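Local coordinates for protein dihydrophenazinedicarboxylate synthase (Burkholderia, PDB 4HMW) that uses bound FMN to oxidise partly reduced phenazine precursors with molecular oxygen in the terminal steps of core phenazine antibiotic biosynthesis, at residues B[37-47]-B[104-112]; B[193-201]-B[207-215]. All blocks are in the same frame, centred on the assembly; numbering follows the deposited sequence. Where two conformers were deposited one is given.

Contact 1 of 2, residues B[37-47]-B[104-112]; sequences WLATADVARVR and WRETGQQIM. With FMN (flavin mononucleotide), chain C.
W37 and W104 carry this packing of helix 30-43 against the beta hairpin of strands 97-104 and 109-119, part of the antiparallel FMN-binding barrel of the pyridoxamine 5'-phosphate oxidase family. Q109 brings NE2 over one face of the W37 indole, 3.2 Å above the plane and over its centre, the amide turned 40° from the ring. Its OE1 takes two donors, T107 OG1 at 2.7 Å and water 1, which also donates to W37 O. I111 CG1 comes within 3.6 Å of W37 CE3. A41 CB sits over the six-membered ring of W104, 3.7 Å from its centroid, while L38 CD2 and V46 CG1 touch the same indole at CZ2 and CD1, both side chains crossing it at about a right angle.

Where the chain leaves the helix, R45 takes positive phi in a Schellman motif, and E106 receives the backbone just beyond it: R47 N donates to E106 OE2 at 2.9 Å, a nearly straight bond (171°) that meets the oxygen from above the carboxylate plane. The E106 chain is bent at chi2 (92°), which turns the carboxylate back to this N-H, and water 2 joins E106 OE1 to R47 O. A G1 bulge, with G108 and Q109 both opposite W104, shapes the hairpin turn.

Further out, F20 and F187 meet the W37 ring edge-to-face, and W104 NE1 is bonded to P49 O. The CB of Q110 leaves the strand away from residues 37-47; NE2 at its end donates to FMN O2' at 2.9 Å, and OE1 accepts from V67 N of the second subunit.

Contact 2 of 2, residues B[193-201]-B[207-215]; sequences DRLHRRLRY and DWKTTQLQP. With FMN (flavin mononucleotide), chain C.
R198 NH1 donates to Q214 O at 2.9 Å, tilted 20° out of the guanidinium plane, and also binds S146 OG of the second subunit. NH2 of the same group donates to the cofactor phosphate, meeting FMN O2P at 2.9 Å, nearly straight (168°) and in the guanidinium plane; NE forms a salt bridge with E186. With bonds at NH1, NH2 and NE, the rotation of the guanidinium is probably fixed and its charge held near the phosphate. L213 CD1 lies 3.5 Å above one face, and FMN O3' stands over the opposite one.

The backbones form the C-terminal beta hairpin of strands 197-204 and 207-212, in the dimerisation region of the family. R200 and T211 form an antiparallel hydrogen-bonded pair, with R200 N to T211 O at 2.8 Å and T211 N to R200 O at 2.9 Å; L199-Q212 and Y201-T210 are non-hydrogen-bonded pairs. L213 N also donates to R198 O, and water 3 links H196 O, R198 N and L213 O.

L213 also packs against the guanidinium of R200, CD1 lying 3.3 Å from the plane over one face, with water 4 at the edge, bonded to R200 NH1. Among the side chains of L199, Y201, T210 and Q212, the methyl T210 CG2 sits over the Y201 ring, 3.6 Å from its centroid, placed there by a chi1 of 61° that sets CG2 anti to the carbonyl carbon. W208 CE3 touches Y201 CB, and Y201 OH is bonded to P27 O. At the chain end, P215 CB lies 3.8 Å from H196 N, CD packs on L195 CD2, and OXT is bonded to S143 OG of the second subunit.

Overall arrangement
Contacts 1 and 2 lie in series along the chain and belong to one antiparallel sheet: strand 184-189 pairs with strand 109-119 of contact 1 and with strand 197-204 of contact 2. Their centres are 18 Å apart, and their nearest atoms are about 6 Å apart without touching. They converge on one FMN, where Q110 of contact 1 holds the ribityl chain and R198 of contact 2 the phosphate, the nearest atoms of the two side chains about 7 Å apart. The second subunit completes the site with R66, V67, C81, T82, K88 and S146, so both contacts supply part of one chain's share of a cofactor pocket built at the dimer interface.

Contact 1 of 2, residues B[37-47]-B[104-112]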
loop_
_atom_site.group_PDB
_atom_site.type_symbol
_atom_site.label_atom_id
_atom_site.label_comp_id
_atom_site.label_asym_id
_atom_site.label_seq_id
_atom_site.Cartn_x
_atom_site.Cartn_y
_atom_site.Cartn_z
ATOM N N TRP B 37 14.352 -11.185 -4.659
ATOM C CA TRP B 37 14.310 -9.795 -4.328
ATOM C C TRP B 37 14.317 -9.561 -2.821
ATOM O O TRP B 37 15.002 -8.638 -2.348
ATOM C CB TRP B 37 13.136 -9.055 -5.017
ATOM C CG TRP B 37 13.434 -8.623 -6.406
ATOM C CD1 TRP B 37 14.339 -9.174 -7.264
ATOM C CD2 TRP B 37 12.844 -7.508 -7.110
ATOM N NE1 TRP B 37 14.380 -8.456 -8.438
ATOM C CE2 TRP B 37 13.467 -7.437 -8.380
ATOM C CE3 TRP B 37 11.891 -6.568 -6.773
ATOM C CZ2 TRP B 37 13.151 -6.442 -9.319
ATOM C CZ3 TRP B 37 11.547 -5.599 -7.710
ATOM C CH2 TRP B 37 12.183 -5.539 -8.970
ATOM N N LEU B 38 13.566 -10.369 -2.076
ATOM C CA LEU B 38 13.538 -10.225 -0.625
ATOM C C LEU B 38 14.912 -10.543 -0.015
ATOM O O LEU B 38 15.346 -9.905 0.952
ATOM C CB LEU B 38 12.482 -11.143 0.020
ATOM C CG LEU B 38 11.092 -10.516 -0.056
ATOM C CD1 LEU B 38 10.025 -11.539 0.007
ATOM C CD2 LEU B 38 10.905 -9.520 1.089
ATOM N N ALA B 39 15.600 -11.508 -0.593
ATOM C CA ALA B 39 16.926 -11.874 -0.046
ATOM C C ALA B 39 17.906 -10.733 -0.340
ATOM O O ALA B 39 18.736 -10.374 0.518
ATOM C CB ALA B 39 17.386 -13.140 -0.629
ATOM N N THR B 40 17.791 -10.123 -1.518
ATOM C CA THR B 40 18.702 -9.032 -1.847
ATOM C C THR B 40 18.380 -7.810 -0.977
ATOM O O THR B 40 19.283 -7.043 -0.580
ATOM C CB THR B 40 18.624 -8.681 -3.336
ATOM O OG1 THR B 40 19.057 -9.811 -4.098
ATOM C CG2 THR B 40 19.475 -7.480 -3.665
ATOM N N ALA B 41 17.090 -7.641 -0.680
ATOM C CA ALA B 41 16.664 -6.539 0.165
ATOM C C ALA B 41 17.321 -6.619 1.540
ATOM O O ALA B 41 17.668 -5.599 2.137
ATOM C CB ALA B 41 15.100 -6.486 0.269
ATOM N N ASP B 42 17.492 -7.828 2.059
ATOM C CA ASP B 42 18.178 -7.985 3.322
ATOM C C ASP B 42 19.679 -7.656 3.231
ATOM O O ASP B 42 20.239 -7.027 4.135
ATOM C CB ASP B 42 17.986 -9.394 3.867
ATOM C CG ASP B 42 16.608 -9.609 4.478
ATOM O OD1 ASP B 42 15.809 -8.634 4.636
ATOM O OD2 ASP B 42 16.324 -10.774 4.823
ATOM N N VAL B 43 20.327 -8.061 2.141
ATOM C CA VAL B 43 21.710 -7.649 1.914
ATOM C C VAL B 43 21.848 -6.124 1.817
ATOM O O VAL B 43 22.840 -5.552 2.305
ATOM C CB VAL B 43 22.291 -8.321 0.640
ATOM C CG1 VAL B 43 23.684 -7.816 0.324
ATOM C CG2 VAL B 43 22.303 -9.849 0.817
ATOM N N ALA B 44 20.872 -5.468 1.192
ATOM C CA ALA B 44 20.876 -4.017 1.049
ATOM C C ALA B 44 20.450 -3.284 2.317
ATOM O O ALA B 44 20.402 -2.055 2.328
ATOM C CB ALA B 44 19.964 -3.598 -0.104
ATOM N N ARG B 45 20.107 -4.036 3.354
ATOM C CA ARG B 45 19.691 -3.475 4.645
ATOM C C ARG B 45 18.439 -2.585 4.527
ATOM O O ARG B 45 18.299 -1.550 5.191
ATOM C CB ARG B 45 20.858 -2.740 5.305
ATOM C CG ARG B 45 22.049 -3.688 5.609
ATOM C CD ARG B 45 23.073 -3.009 6.532
ATOM N NE ARG B 45 23.556 -3.855 7.635
ATOM C CZ ARG B 45 22.787 -4.439 8.562
ATOM N NH1 ARG B 45 21.460 -4.323 8.545
ATOM N NH2 ARG B 45 23.358 -5.170 9.515
ATOM N N VAL B 46 17.502 -3.042 3.715
ATOM C CA VAL B 46 16.195 -2.415 3.656
ATOM C C VAL B 46 15.478 -2.484 5.011
ATOM O O VAL B 46 15.403 -3.548 5.636
ATOM C CB VAL B 46 15.317 -3.091 2.576
ATOM C CG1 VAL B 46 13.857 -2.601 2.684
ATOM C CG2 VAL B 46 15.891 -2.834 1.171
ATOM N N ARG B 47 14.954 -1.352 5.473
ATOM C CA ARG B 47 14.172 -1.310 6.720
ATOM C C ARG B 47 12.751 -1.845 6.508
ATOM O O ARG B 47 12.031 -1.363 5.634
ATOM C CB ARG B 47 14.087 0.123 7.256
ATOM C CG ARG B 47 13.404 0.235 8.596
ATOM C CD ARG B 47 13.529 1.618 9.170
ATOM N NE ARG B 47 13.043 1.676 10.542
ATOM C CZ ARG B 47 13.208 2.717 11.340
ATOM N NH1 ARG B 47 13.853 3.779 10.888
ATOM N NH2 ARG B 47 12.724 2.695 12.576
ATOM N N TRP B 104 10.378 -0.553 -1.332
ATOM C CA TRP B 104 11.665 -0.416 -0.648
ATOM C C TRP B 104 12.376 0.851 -1.119
ATOM O O TRP B 104 12.949 0.886 -2.201
ATOM C CB TRP B 104 12.518 -1.639 -0.936
ATOM C CG TRP B 104 11.858 -2.930 -0.572
ATOM C CD1 TRP B 104 10.926 -3.149 0.410
ATOM C CD2 TRP B 104 12.074 -4.200 -1.210
ATOM N NE1 TRP B 104 10.553 -4.485 0.424
ATOM C CE2 TRP B 104 11.238 -5.151 -0.566
ATOM C CE3 TRP B 104 12.867 -4.617 -2.280
ATOM C CZ2 TRP B 104 11.201 -6.486 -0.948
ATOM C CZ3 TRP B 104 12.836 -5.953 -2.659
ATOM C CH2 TRP B 104 11.977 -6.868 -2.020
ATOM N N ARG B 105 12.336 1.883 -0.284
ATOM C CA ARG B 105 12.897 3.173 -0.648
ATOM C C ARG B 105 14.395 3.058 -0.930
ATOM O O ARG B 105 14.934 3.766 -1.808
ATOM C CB ARG B 105 12.666 4.184 0.496
ATOM C CG ARG B 105 11.224 4.589 0.653
ATOM C CD ARG B 105 10.885 4.962 2.107
ATOM N NE ARG B 105 9.613 5.677 2.261
ATOM C CZ ARG B 105 8.435 5.069 2.323
ATOM N NH1 ARG B 105 8.364 3.751 2.236
ATOM N NH2 ARG B 105 7.331 5.773 2.507
ATOM N N GLU B 106 15.069 2.173 -0.206
ATOM C CA GLU B 106 16.536 2.092 -0.277
ATOM C C GLU B 106 17.043 1.597 -1.625
ATOM O O GLU B 106 18.113 1.992 -2.047
ATOM C CB GLU B 106 17.098 1.184 0.833
ATOM C CG GLU B 106 16.897 1.695 2.241
ATOM C CD GLU B 106 15.611 1.186 2.900
ATOM O OE1 GLU B 106 14.633 0.840 2.179
ATOM O OE2 GLU B 106 15.593 1.130 4.164
ATOM N N THR B 107 16.271 0.743 -2.301
ATOM C CA THR B 107 16.661 0.191 -3.579
ATOM C C THR B 107 15.793 0.625 -4.745
ATOM O O THR B 107 16.021 0.194 -5.867
ATOM C CB THR B 107 16.607 -1.328 -3.553
ATOM O OG1 THR B 107 15.262 -1.722 -3.270
ATOM C CG2 THR B 107 17.535 -1.903 -2.458
ATOM N N GLY B 108 14.807 1.466 -4.491
ATOM C CA GLY B 108 13.922 1.868 -5.542
ATOM C C GLY B 108 13.172 0.716 -6.165
ATOM O O GLY B 108 13.032 0.654 -7.397
ATOM N N GLN B 109 12.615 -0.168 -5.332
ATOM C CA GLN B 109 11.891 -1.331 -5.863
ATOM C C GLN B 109 10.493 -1.432 -5.285
ATOM O O GLN B 109 10.256 -1.146 -4.114
ATOM C CB GLN B 109 12.651 -2.661 -5.559
ATOM C CG GLN B 109 13.926 -2.827 -6.355
ATOM C CD GLN B 109 14.747 -3.996 -5.838
ATOM O OE1 GLN B 109 15.171 -4.030 -4.680
ATOM N NE2 GLN B 109 15.005 -4.954 -6.701
ATOM N N GLN B 110 9.559 -1.827 -6.125
ATOM C CA GLN B 110 8.235 -2.162 -5.617
ATOM C C GLN B 110 7.818 -3.525 -6.197
ATOM O O GLN B 110 8.272 -3.938 -7.257
ATOM C CB GLN B 110 7.175 -1.056 -5.832
ATOM C CG GLN B 110 6.998 -0.622 -7.161
ATOM C CD GLN B 110 5.949 0.508 -7.382
ATOM O OE1 GLN B 110 4.890 0.584 -6.753
ATOM N NE2 GLN B 110 6.250 1.357 -8.345
ATOM N N ILE B 111 6.987 -4.235 -5.439
ATOM C CA ILE B 111 6.416 -5.477 -5.911
ATOM C C ILE B 111 4.942 -5.469 -5.617
ATOM O O ILE B 111 4.520 -5.237 -4.491
ATOM C CB ILE B 111 7.036 -6.730 -5.238
ATOM C CG1 ILE B 111 8.567 -6.696 -5.319
ATOM C CG2 ILE B 111 6.495 -7.985 -5.905
ATOM C CD1 ILE B 111 9.243 -7.899 -4.579
ATOM N N MET B 112 4.152 -5.728 -6.640
ATOM C CA MET B 112 2.695 -5.782 -6.514
ATOM C C MET B 112 2.270 -7.225 -6.644
ATOM O O MET B 112 2.689 -7.895 -7.580
ATOM C CB MET B 112 2.025 -5.017 -7.629
ATOM C CG MET B 112 0.520 -5.070 -7.540
ATOM S SD MET B 112 -0.373 -4.563 -9.010
ATOM C CE MET B 112 -0.219 -6.066 -9.991
HETATM N N1 FMN C . 3.203 7.020 -11.180
HETATM C C2 FMN C . 2.333 8.012 -11.541
HETATM O O2 FMN C . 1.606 7.875 -12.509
HETATM N N3 FMN C . 2.238 9.146 -10.781
HETATM C C4 FMN C . 3.056 9.329 -9.693
HETATM O O4 FMN C . 2.943 10.379 -9.029
HETATM C C4A FMN C . 3.963 8.339 -9.337
HETATM N N5 FMN C . 4.820 8.517 -8.265
HETATM C C5A FMN C . 5.688 7.476 -7.923
HETATM C C6 FMN C . 6.518 7.638 -6.834
HETATM C C7 FMN C . 7.368 6.621 -6.448
HETATM C C7M FMN C . 8.244 6.846 -5.266
HETATM C C8 FMN C . 7.422 5.443 -7.182
HETATM C C8M FMN C . 8.319 4.322 -6.774
HETATM C C9 FMN C . 6.590 5.275 -8.273
HETATM C C9A FMN C . 5.750 6.306 -8.677
HETATM N N10 FMN C . 4.900 6.174 -9.806
HETATM C C10 FMN C . 4.029 7.190 -10.111
HETATM C "C1'" FMN C . 4.871 4.975 -10.685
HETATM C "C2'" FMN C . 3.787 3.989 -10.244
HETATM O "O2'" FMN C . 4.174 3.273 -9.062
HETATM C "C3'" FMN C . 3.441 2.977 -11.338
HETATM O "O3'" FMN C . 4.627 2.298 -11.696
HETATM C "C4'" FMN C . 2.781 3.653 -12.554
HETATM O "O4'" FMN C . 2.039 4.780 -12.124
HETATM C "C5'" FMN C . 1.961 2.668 -13.371
HETATM O "O5'" FMN C . 1.000 2.035 -12.553
HETATM P P FMN C . -0.210 1.206 -13.185
HETATM O O1P FMN C . -1.205 2.193 -13.767
HETATM O O2P FMN C . 0.365 0.308 -14.290
HETATM O O3P FMN C . -0.818 0.472 -12.040
HETATM O O HOH W 1 16.233 -6.344 -3.776
HETATM O O HOH W 2 12.369 0.803 3.812
#

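Contact 2 of 2, residues B[193-201]-B[207-215]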
loop_
_atom_site.group_PDB
_atom_site.type_symbol
_atom_site.label_atom_id
_atom_site.label_comp_id
_atom_site.label_asym_id
_atom_site.label_seq_id
_atom_site.Cartn_x
_atom_site.Cartn_y
_atom_site.Cartn_z
ATOM N N ASP B 193 17.665 7.120 -15.518
ATOM C CA ASP B 193 17.251 7.773 -16.774
ATOM C C ASP B 193 15.718 7.802 -16.911
ATOM O O ASP B 193 15.210 8.182 -17.952
ATOM C CB ASP B 193 17.941 7.144 -18.040
ATOM C CG ASP B 193 17.558 5.672 -18.296
ATOM O OD1 ASP B 193 16.644 5.123 -17.635
ATOM O OD2 ASP B 193 18.226 5.038 -19.158
ATOM N N ARG B 194 15.022 7.371 -15.849
ATOM C CA ARG B 194 13.550 7.390 -15.763
ATOM C C ARG B 194 12.847 6.299 -16.577
ATOM O O ARG B 194 11.618 6.181 -16.541
ATOM C CB ARG B 194 12.972 8.774 -16.144
ATOM C CG ARG B 194 13.344 9.900 -15.163
ATOM C CD ARG B 194 12.708 11.219 -15.523
ATOM N NE ARG B 194 13.200 12.295 -14.669
ATOM C CZ ARG B 194 12.550 12.801 -13.623
ATOM N NH1 ARG B 194 11.359 12.345 -13.280
ATOM N NH2 ARG B 194 13.100 13.784 -12.931
ATOM N N LEU B 195 13.601 5.470 -17.310
ATOM C CA LEU B 195 12.964 4.357 -18.019
ATOM C C LEU B 195 12.977 3.184 -17.043
ATOM O O LEU B 195 13.811 2.256 -17.120
ATOM C CB LEU B 195 13.673 4.028 -19.343
ATOM C CG LEU B 195 12.697 3.463 -20.389
ATOM C CD1 LEU B 195 13.324 3.321 -21.749
ATOM C CD2 LEU B 195 12.090 2.155 -19.947
ATOM N N HIS B 196 12.061 3.233 -16.088
ATOM C CA HIS B 196 12.087 2.236 -15.026
ATOM C C HIS B 196 11.847 0.841 -15.589
ATOM O O HIS B 196 11.146 0.695 -16.597
ATOM C CB HIS B 196 10.994 2.588 -14.012
ATOM C CG HIS B 196 11.082 3.987 -13.520
ATOM N ND1 HIS B 196 12.250 4.504 -13.008
ATOM C CD2 HIS B 196 10.177 4.990 -13.486
ATOM C CE1 HIS B 196 12.053 5.760 -12.641
ATOM N NE2 HIS B 196 10.804 6.085 -12.933
ATOM N N ARG B 197 12.399 -0.177 -14.925
ATOM C CA ARG B 197 12.234 -1.571 -15.326
ATOM C C ARG B 197 10.944 -2.078 -14.741
ATOM O O ARG B 197 10.780 -2.063 -13.530
ATOM C CB ARG B 197 13.377 -2.441 -14.773
ATOM C CG ARG B 197 14.662 -2.368 -15.523
ATOM C CD ARG B 197 15.484 -1.117 -15.274
ATOM N NE ARG B 197 15.799 -0.790 -13.878
ATOM C CZ ARG B 197 16.816 -1.270 -13.168
ATOM N NH1 ARG B 197 17.618 -2.207 -13.645
ATOM N NH2 ARG B 197 16.995 -0.816 -11.948
ATOM N N ARG B 198 10.048 -2.544 -15.602
ATOM C CA ARG B 198 8.721 -3.016 -15.187
ATOM C C ARG B 198 8.466 -4.360 -15.808
ATOM O O ARG B 198 8.416 -4.480 -17.013
ATOM C CB ARG B 198 7.627 -2.058 -15.647
ATOM C CG ARG B 198 7.746 -0.622 -15.092
ATOM C CD ARG B 198 6.497 0.161 -15.435
ATOM N NE ARG B 198 5.324 -0.399 -14.768
ATOM C CZ ARG B 198 4.061 0.000 -14.966
ATOM N NH1 ARG B 198 3.790 0.959 -15.838
ATOM N NH2 ARG B 198 3.074 -0.585 -14.279
ATOM N N LEU B 199 8.333 -5.385 -14.967
ATOM C CA LEU B 199 8.098 -6.742 -15.422
ATOM C C LEU B 199 6.810 -7.234 -14.817
ATOM O O LEU B 199 6.680 -7.372 -13.588
ATOM C CB LEU B 199 9.259 -7.651 -14.964
ATOM C CG LEU B 199 9.142 -9.126 -15.365
ATOM C CD1 LEU B 199 9.252 -9.326 -16.879
ATOM C CD2 LEU B 199 10.234 -9.924 -14.641
ATOM N N ARG B 200 5.856 -7.523 -15.679
ATOM C CA ARG B 200 4.553 -8.035 -15.274
ATOM C C ARG B 200 4.421 -9.527 -15.545
ATOM O O ARG B 200 4.751 -9.987 -16.626
ATOM C CB ARG B 200 3.434 -7.280 -16.008
ATOM C CG ARG B 200 2.068 -7.931 -15.840
ATOM C CD ARG B 200 0.982 -7.280 -16.680
ATOM N NE ARG B 200 0.665 -5.919 -16.311
ATOM C CZ ARG B 200 0.065 -5.044 -17.132
ATOM N NH1 ARG B 200 -0.227 -5.385 -18.392
ATOM N NH2 ARG B 200 -0.214 -3.807 -16.710
ATOM N N TYR B 201 3.999 -10.265 -14.520
ATOM C CA TYR B 201 3.599 -11.669 -14.631
ATOM C C TYR B 201 2.086 -11.794 -14.541
ATOM O O TYR B 201 1.475 -11.252 -13.623
ATOM C CB TYR B 201 4.124 -12.496 -13.482
ATOM C CG TYR B 201 5.581 -12.918 -13.555
ATOM C CD1 TYR B 201 6.602 -12.025 -13.229
ATOM C CD2 TYR B 201 5.938 -14.215 -13.928
ATOM C CE1 TYR B 201 7.930 -12.416 -13.262
ATOM C CE2 TYR B 201 7.265 -14.610 -13.984
ATOM C CZ TYR B 201 8.257 -13.696 -13.641
ATOM O OH TYR B 201 9.572 -14.053 -13.643
ATOM N N ASP B 207 0.479 -21.950 -16.424
ATOM C CA ASP B 207 1.740 -21.274 -16.668
ATOM C C ASP B 207 1.607 -19.785 -16.420
ATOM O O ASP B 207 0.548 -19.294 -16.026
ATOM C CB ASP B 207 2.193 -21.537 -18.101
ATOM C CG ASP B 207 2.300 -23.029 -18.419
ATOM O OD1 ASP B 207 3.053 -23.746 -17.704
ATOM O OD2 ASP B 207 1.615 -23.490 -19.369
ATOM N N TRP B 208 2.702 -19.074 -16.632
ATOM C CA TRP B 208 2.711 -17.624 -16.471
ATOM C C TRP B 208 3.154 -16.974 -17.768
ATOM O O TRP B 208 3.968 -17.531 -18.488
ATOM C CB TRP B 208 3.651 -17.184 -15.351
ATOM C CG TRP B 208 3.209 -17.591 -13.982
ATOM C CD1 TRP B 208 3.447 -18.786 -13.352
ATOM C CD2 TRP B 208 2.433 -16.802 -13.067
ATOM N NE1 TRP B 208 2.876 -18.774 -12.112
ATOM C CE2 TRP B 208 2.243 -17.575 -11.909
ATOM C CE3 TRP B 208 1.892 -15.509 -13.114
ATOM C CZ2 TRP B 208 1.555 -17.094 -10.796
ATOM C CZ3 TRP B 208 1.209 -15.031 -12.019
ATOM C CH2 TRP B 208 1.037 -15.828 -10.873
ATOM N N LYS B 209 2.577 -15.817 -18.062
ATOM C CA LYS B 209 2.988 -14.948 -19.177
ATOM C C LYS B 209 3.654 -13.684 -18.626
ATOM O O LYS B 209 3.169 -13.094 -17.667
ATOM C CB LYS B 209 1.739 -14.573 -19.947
ATOM C CG LYS B 209 1.879 -13.588 -21.067
ATOM C CD LYS B 209 0.477 -13.333 -21.657
ATOM C CE LYS B 209 -0.446 -12.586 -20.654
ATOM N NZ LYS B 209 -1.890 -12.976 -20.690
ATOM N N THR B 210 4.758 -13.267 -19.242
ATOM C CA THR B 210 5.418 -12.046 -18.850
ATOM C C THR B 210 5.406 -10.966 -19.948
ATOM O O THR B 210 5.402 -11.255 -21.150
ATOM C CB THR B 210 6.883 -12.267 -18.384
ATOM O OG1 THR B 210 7.649 -12.828 -19.456
ATOM C CG2 THR B 210 6.973 -13.188 -17.165
ATOM N N THR B 211 5.398 -9.722 -19.481
ATOM C CA THR B 211 5.444 -8.550 -20.342
ATOM C C THR B 211 6.304 -7.476 -19.696
ATOM O O THR B 211 6.279 -7.321 -18.488
ATOM C CB THR B 211 4.014 -7.920 -20.496
ATOM O OG1 THR B 211 3.009 -8.948 -20.580
ATOM C CG2 THR B 211 3.922 -6.993 -21.703
ATOM N N GLN B 212 7.044 -6.715 -20.507
ATOM C CA GLN B 212 7.709 -5.514 -20.016
ATOM C C GLN B 212 6.788 -4.326 -20.294
ATOM O O GLN B 212 6.165 -4.268 -21.335
ATOM C CB GLN B 212 9.057 -5.285 -20.709
ATOM C CG GLN B 212 10.077 -6.393 -20.434
ATOM C CD GLN B 212 11.380 -6.167 -21.190
ATOM O OE1 GLN B 212 11.395 -5.527 -22.244
ATOM N NE2 GLN B 212 12.479 -6.679 -20.652
ATOM N N LEU B 213 6.707 -3.395 -19.355
ATOM C CA LEU B 213 5.777 -2.262 -19.466
ATOM C C LEU B 213 6.502 -0.920 -19.576
ATOM O O LEU B 213 7.605 -0.734 -19.036
ATOM C CB LEU B 213 4.830 -2.201 -18.246
ATOM C CG LEU B 213 4.120 -3.493 -17.886
ATOM C CD1 LEU B 213 3.317 -3.288 -16.616
ATOM C CD2 LEU B 213 3.206 -4.010 -18.997
ATOM N N GLN B 214 5.850 0.036 -20.223
ATOM C CA GLN B 214 6.357 1.409 -20.264
ATOM C C GLN B 214 6.144 2.095 -18.911
ATOM O O GLN B 214 5.172 1.839 -18.217
ATOM C CB GLN B 214 5.688 2.192 -21.388
ATOM C CG GLN B 214 5.990 1.639 -22.787
ATOM C CD GLN B 214 5.328 2.429 -23.885
ATOM O OE1 GLN B 214 5.455 3.652 -23.949
ATOM N NE2 GLN B 214 4.617 1.734 -24.773
ATOM N N PRO B 215 7.105 2.926 -18.490
ATOM C CA PRO B 215 7.073 3.572 -17.181
ATOM C C PRO B 215 6.074 4.716 -17.039
ATOM O O PRO B 215 5.658 5.000 -15.867
ATOM C CB PRO B 215 8.469 4.153 -17.053
ATOM C CG PRO B 215 8.945 4.362 -18.455
ATOM C CD PRO B 215 8.332 3.231 -19.238
ATOM O OXT PRO B 215 5.686 5.377 -18.042
HETATM N N1 FMN C . 3.203 7.020 -11.180
HETATM C C2 FMN C . 2.333 8.012 -11.541
HETATM O O2 FMN C . 1.606 7.875 -12.509
HETATM N N3 FMN C . 2.238 9.146 -10.781
HETATM C C4 FMN C . 3.056 9.329 -9.693
HETATM O O4 FMN C . 2.943 10.379 -9.029
HETATM C C4A FMN C . 3.963 8.339 -9.337
HETATM N N5 FMN C . 4.820 8.517 -8.265
HETATM C C5A FMN C . 5.688 7.476 -7.923
HETATM C C6 FMN C . 6.518 7.638 -6.834
HETATM C C7 FMN C . 7.368 6.621 -6.448
HETATM C C7M FMN C . 8.244 6.846 -5.266
HETATM C C8 FMN C . 7.422 5.443 -7.182
HETATM C C8M FMN C . 8.319 4.322 -6.774
HETATM C C9 FMN C . 6.590 5.275 -8.273
HETATM C C9A FMN C . 5.750 6.306 -8.677
HETATM N N10 FMN C . 4.900 6.174 -9.806
HETATM C C10 FMN C . 4.029 7.190 -10.111
HETATM C "C1'" FMN C . 4.871 4.975 -10.685
HETATM C "C2'" FMN C . 3.787 3.989 -10.244
HETATM O "O2'" FMN C . 4.174 3.273 -9.062
HETATM C "C3'" FMN C . 3.441 2.977 -11.338
HETATM O "O3'" FMN C . 4.627 2.298 -11.696
HETATM C "C4'" FMN C . 2.781 3.653 -12.554
HETATM O "O4'" FMN C . 2.039 4.780 -12.124
HETATM C "C5'" FMN C . 1.961 2.668 -13.371
HETATM O "O5'" FMN C . 1.000 2.035 -12.553
HETATM P P FMN C . -0.210 1.206 -13.185
HETATM O O1P FMN C . -1.205 2.193 -13.767
HETATM O O2P FMN C . 0.365 0.308 -14.290
HETATM O O3P FMN C . -0.818 0.472 -12.040
HETATM O O HOH W 3 10.161 -1.353 -18.281
HETATM O O HOH W 4 0.293 -7.672 -20.230
#